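Fc fragment of IgE receptor II (Bos taurus, PDB 6PWS) probably serves as a low-affinity receptor for IgE and binds mannose-type sugars at a calcium site through its C-type lectin domain. Local coordinates at residues R43-H48 with G125-R130. Residues are numbered along the deposited sequence; the frame is centred on the assembly and turned at random.
Sequences RLVSIH and GWVCDR
Arg43 and Asp129 form an antiparallel hydrogen-bonded pair, Arg43 N giving to Asp129 O at 3.1 Å and Asp129 N to Arg43 O at 2.8 Å, in a short ladder that continues to the non-hydrogen-bonded pair Leu44-Cys128, with Val45 N reaching Val127 O at 2.9 Å beyond it and the end-to-end directions of 43-46 and 126-129 lying 85° apart. The carboxylate of Asp129 extends the pairing where the backbones part. With CG set between the backbone N and the carbonyl carbon (chi1 69°), Asp129 OD2 accepts Ser46 N at 2.9 Å in a nearly straight bond (172°) arriving from above the carboxylate plane. OD2 also forms a salt bridge with Lys19, while OD1 accepts a hydrogen bond from a water that also donates to Leu44 O and accepts from Ser46 OG; one water thus links three polar groups. Ser46 OG is also hydrogen-bonded to Asp82 N. Val45 and Val127 lie side by side, CG1 of Val45 being 3.8 Å from CB of Val127, and Val45 CG2 rests 3.4 Å from Asp129 OD2. Within this C-type lectin fold, Leu56 of helix 50-59 meets both valines, whereas Leu44 and Trp126 pack on helix 30-39, to which the Cys128-Cys37 disulfide ties strand 123-131; strands 19-25 and 65-67 also pair with that strand.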
ATOM      1  N   ARG A  43       0.238   8.246   5.006  1.00  5.71           N
ATOM      2  CA  ARG A  43       1.329   7.582   4.308  1.00  5.46           C
ATOM      3  C   ARG A  43       0.739   6.422   3.516  1.00  4.79           C
ATOM      4  O   ARG A  43      -0.328   5.904   3.848  1.00  5.18           O
ATOM      5  CB  ARG A  43       2.387   7.017   5.272  1.00  5.37           C
ATOM      6  CG  ARG A  43       3.092   8.035   6.169  1.00  5.95           C
ATOM      7  CD  ARG A  43       4.377   7.441   6.711  1.00  5.87           C
ATOM      8  NE  ARG A  43       5.064   8.290   7.678  1.00  6.01           N
ATOM      9  CZ  ARG A  43       4.862   8.261   8.992  1.00  6.23           C
ATOM     10  NH1 ARG A  43       3.980   7.424   9.530  1.00  6.88           N
ATOM     11  NH2 ARG A  43       5.556   9.079   9.769  1.00  6.05           N
ATOM     12  N   LEU A  44       1.450   5.969   2.486  1.00  4.75           N
ATOM     13  CA  LEU A  44       1.040   4.743   1.805  1.00  4.24           C
ATOM     14  C   LEU A  44       0.847   3.634   2.837  1.00  4.49           C
ATOM     15  O   LEU A  44       1.616   3.506   3.801  1.00  4.94           O
ATOM     16  CB  LEU A  44       2.086   4.347   0.761  1.00  4.53           C
ATOM     17  CG  LEU A  44       2.052   5.145  -0.551  1.00  4.78           C
ATOM     18  CD1 LEU A  44       3.344   4.902  -1.333  1.00  5.52           C
ATOM     19  CD2 LEU A  44       0.837   4.753  -1.386  1.00  5.40           C
ATOM     20  N   VAL A  45      -0.184   2.812   2.597  1.00  4.27           N
ATOM     21  CA  VAL A  45      -0.710   1.898   3.609  1.00  4.25           C
ATOM     22  C   VAL A  45       0.294   0.828   4.019  1.00  3.88           C
ATOM     23  O   VAL A  45       1.022   0.253   3.195  1.00  4.32           O
ATOM     24  CB  VAL A  45      -2.028   1.265   3.103  1.00  4.40           C
ATOM     25  CG1 VAL A  45      -1.808   0.381   1.867  1.00  4.32           C
ATOM     26  CG2 VAL A  45      -2.746   0.471   4.185  1.00  4.84           C
ATOM     27  N   SER A  46       0.268   0.511   5.317  1.00  4.04           N
ATOM     28  CA  SER A  46       1.028  -0.591   5.888  1.00  4.17           C
ATOM     29  C   SER A  46       0.062  -1.646   6.428  1.00  4.23           C
ATOM     30  O   SER A  46      -0.951  -1.301   7.038  1.00  5.81           O
ATOM     31  CB  SER A  46       1.922  -0.093   7.028  1.00  4.61           C
ATOM     32  OG  SER A  46       2.812   0.935   6.616  1.00  5.07           O
ATOM     33  N   ILE A  47       0.383  -2.927   6.222  1.00  4.14           N
ATOM     34  CA  ILE A  47      -0.588  -4.014   6.393  1.00  4.32           C
ATOM     35  C   ILE A  47      -0.021  -5.052   7.358  1.00  4.28           C
ATOM     36  O   ILE A  47       1.067  -5.596   7.119  1.00  5.15           O
ATOM     37  CB  ILE A  47      -0.947  -4.669   5.043  1.00  4.25           C
ATOM     38  CG1 ILE A  47      -1.368  -3.618   4.011  1.00  4.52           C
ATOM     39  CG2 ILE A  47      -2.039  -5.717   5.237  1.00  4.61           C
ATOM     40  CD1 ILE A  47      -1.511  -4.169   2.599  1.00  4.89           C
ATOM     41  N   HIS A  48      -0.768  -5.364   8.428  1.00  4.62           N
ATOM     42  CA  HIS A  48      -0.218  -6.144   9.529  1.00  5.14           C
ATOM     43  C   HIS A  48      -1.108  -7.266  10.043  1.00  5.58           C
ATOM     44  O   HIS A  48      -0.795  -7.851  11.092  1.00  6.83           O
ATOM     45  CB  HIS A  48       0.204  -5.219  10.677  1.00  5.78           C
ATOM     46  CG  HIS A  48       1.358  -4.352  10.305  1.00  5.97           C
ATOM     47  ND1 HIS A  48       2.627  -4.860  10.127  1.00  5.85           N
ATOM     48  CD2 HIS A  48       1.437  -3.036   9.998  1.00  7.17           C
ATOM     49  CE1 HIS A  48       3.443  -3.891   9.760  1.00  6.82           C
ATOM     50  NE2 HIS A  48       2.749  -2.772   9.677  1.00  7.75           N
ATOM     51  N   GLY A 125      -4.457   3.373  -8.937  1.00  5.40           N
ATOM     52  CA  GLY A 125      -4.877   3.395  -7.559  1.00  5.19           C
ATOM     53  C   GLY A 125      -3.685   3.424  -6.623  1.00  4.66           C
ATOM     54  O   GLY A 125      -2.570   3.033  -6.969  1.00  4.50           O
ATOM     55  N   TRP A 126      -3.962   3.870  -5.406  1.00  4.59           N
ATOM     56  CA  TRP A 126      -2.948   3.949  -4.359  1.00  4.92           C
ATOM     57  C   TRP A 126      -3.726   4.084  -3.058  1.00  5.37           C
ATOM     58  O   TRP A 126      -4.812   4.675  -3.060  1.00  7.62           O
ATOM     59  CB  TRP A 126      -1.937   5.103  -4.612  1.00  5.83           C
ATOM     60  CG  TRP A 126      -2.548   6.331  -5.278  1.00  6.32           C
ATOM     61  CD1 TRP A 126      -2.775   6.513  -6.625  1.00  6.18           C
ATOM     62  CD2 TRP A 126      -3.045   7.510  -4.629  1.00  6.49           C
ATOM     63  NE1 TRP A 126      -3.402   7.714  -6.838  1.00  6.97           N
ATOM     64  CE2 TRP A 126      -3.563   8.349  -5.633  1.00  6.73           C
ATOM     65  CE3 TRP A 126      -3.090   7.943  -3.295  1.00  7.06           C
ATOM     66  CZ2 TRP A 126      -4.128   9.581  -5.348  1.00  7.86           C
ATOM     67  CZ3 TRP A 126      -3.651   9.168  -3.017  1.00  7.88           C
ATOM     68  CH2 TRP A 126      -4.158   9.975  -4.036  1.00  8.25           C
ATOM     69  N   VAL A 127      -3.233   3.482  -1.981  1.00  4.51           N
ATOM     70  CA  VAL A 127      -3.970   3.456  -0.722  1.00  4.46           C
ATOM     71  C   VAL A 127      -3.098   4.066   0.363  1.00  4.58           C
ATOM     72  O   VAL A 127      -1.938   3.674   0.515  1.00  4.72           O
ATOM     73  CB  VAL A 127      -4.394   2.025  -0.335  1.00  5.25           C
ATOM     74  CG1 VAL A 127      -5.212   2.045   0.940  1.00  5.99           C
ATOM     75  CG2 VAL A 127      -5.164   1.355  -1.479  1.00  6.15           C
ATOM     76  N   CYS A 128      -3.666   5.010   1.120  1.00  4.70           N
ATOM     77  CA  CYS A 128      -3.000   5.628   2.251  1.00  5.17           C
ATOM     78  C   CYS A 128      -3.649   5.177   3.552  1.00  5.00           C
ATOM     79  O   CYS A 128      -4.828   4.798   3.580  1.00  5.60           O
ATOM     80  CB  CYS A 128      -3.108   7.163   2.223  1.00  5.55           C
ATOM     81  SG  CYS A 128      -2.913   7.965   0.616  1.00  6.04           S
ATOM     82  N   ASP A 129      -2.902   5.303   4.650  1.00  5.29           N
ATOM     83  CA  ASP A 129      -3.483   5.125   5.972  1.00  5.41           C
ATOM     84  C   ASP A 129      -3.014   6.212   6.933  1.00  5.89           C
ATOM     85  O   ASP A 129      -2.088   6.992   6.663  1.00  6.27           O
ATOM     86  CB  ASP A 129      -3.308   3.695   6.537  1.00  5.55           C
ATOM     87  CG  ASP A 129      -1.870   3.321   6.897  1.00  5.81           C
ATOM     88  OD1 ASP A 129      -1.056   4.217   7.168  1.00  7.10           O
ATOM     89  OD2 ASP A 129      -1.588   2.093   6.917  1.00  6.22           O
ATOM     90  N   ARG A 130      -3.739   6.257   8.050  1.00  6.99           N
ATOM     91  CA  ARG A 130      -3.516   7.112   9.197  1.00  8.06           C
ATOM     92  C   ARG A 130      -4.097   6.384  10.399  1.00  8.78           C
ATOM     93  O   ARG A 130      -4.960   5.510  10.262  1.00  9.43           O
ATOM     94  CB  ARG A 130      -4.315   8.414   9.105  1.00  9.90           C
ATOM     95  CG  ARG A 130      -3.686   9.510   8.298  1.00 11.20           C
ATOM     96  CD  ARG A 130      -4.646  10.690   8.122  1.00 12.20           C
ATOM     97  NE  ARG A 130      -5.168  11.240   9.376  1.00 13.07           N
ATOM     98  CZ  ARG A 130      -4.605  12.224  10.082  1.00 13.81           C
ATOM     99  NH1 ARG A 130      -3.467  12.781   9.686  1.00 14.05           N
ATOM    100  NH2 ARG A 130      -5.187  12.654  11.198  1.00 14.35           N
TER
HETATM  101  O   HOH W   1       1.517   3.424   6.570  1.00  5.63           O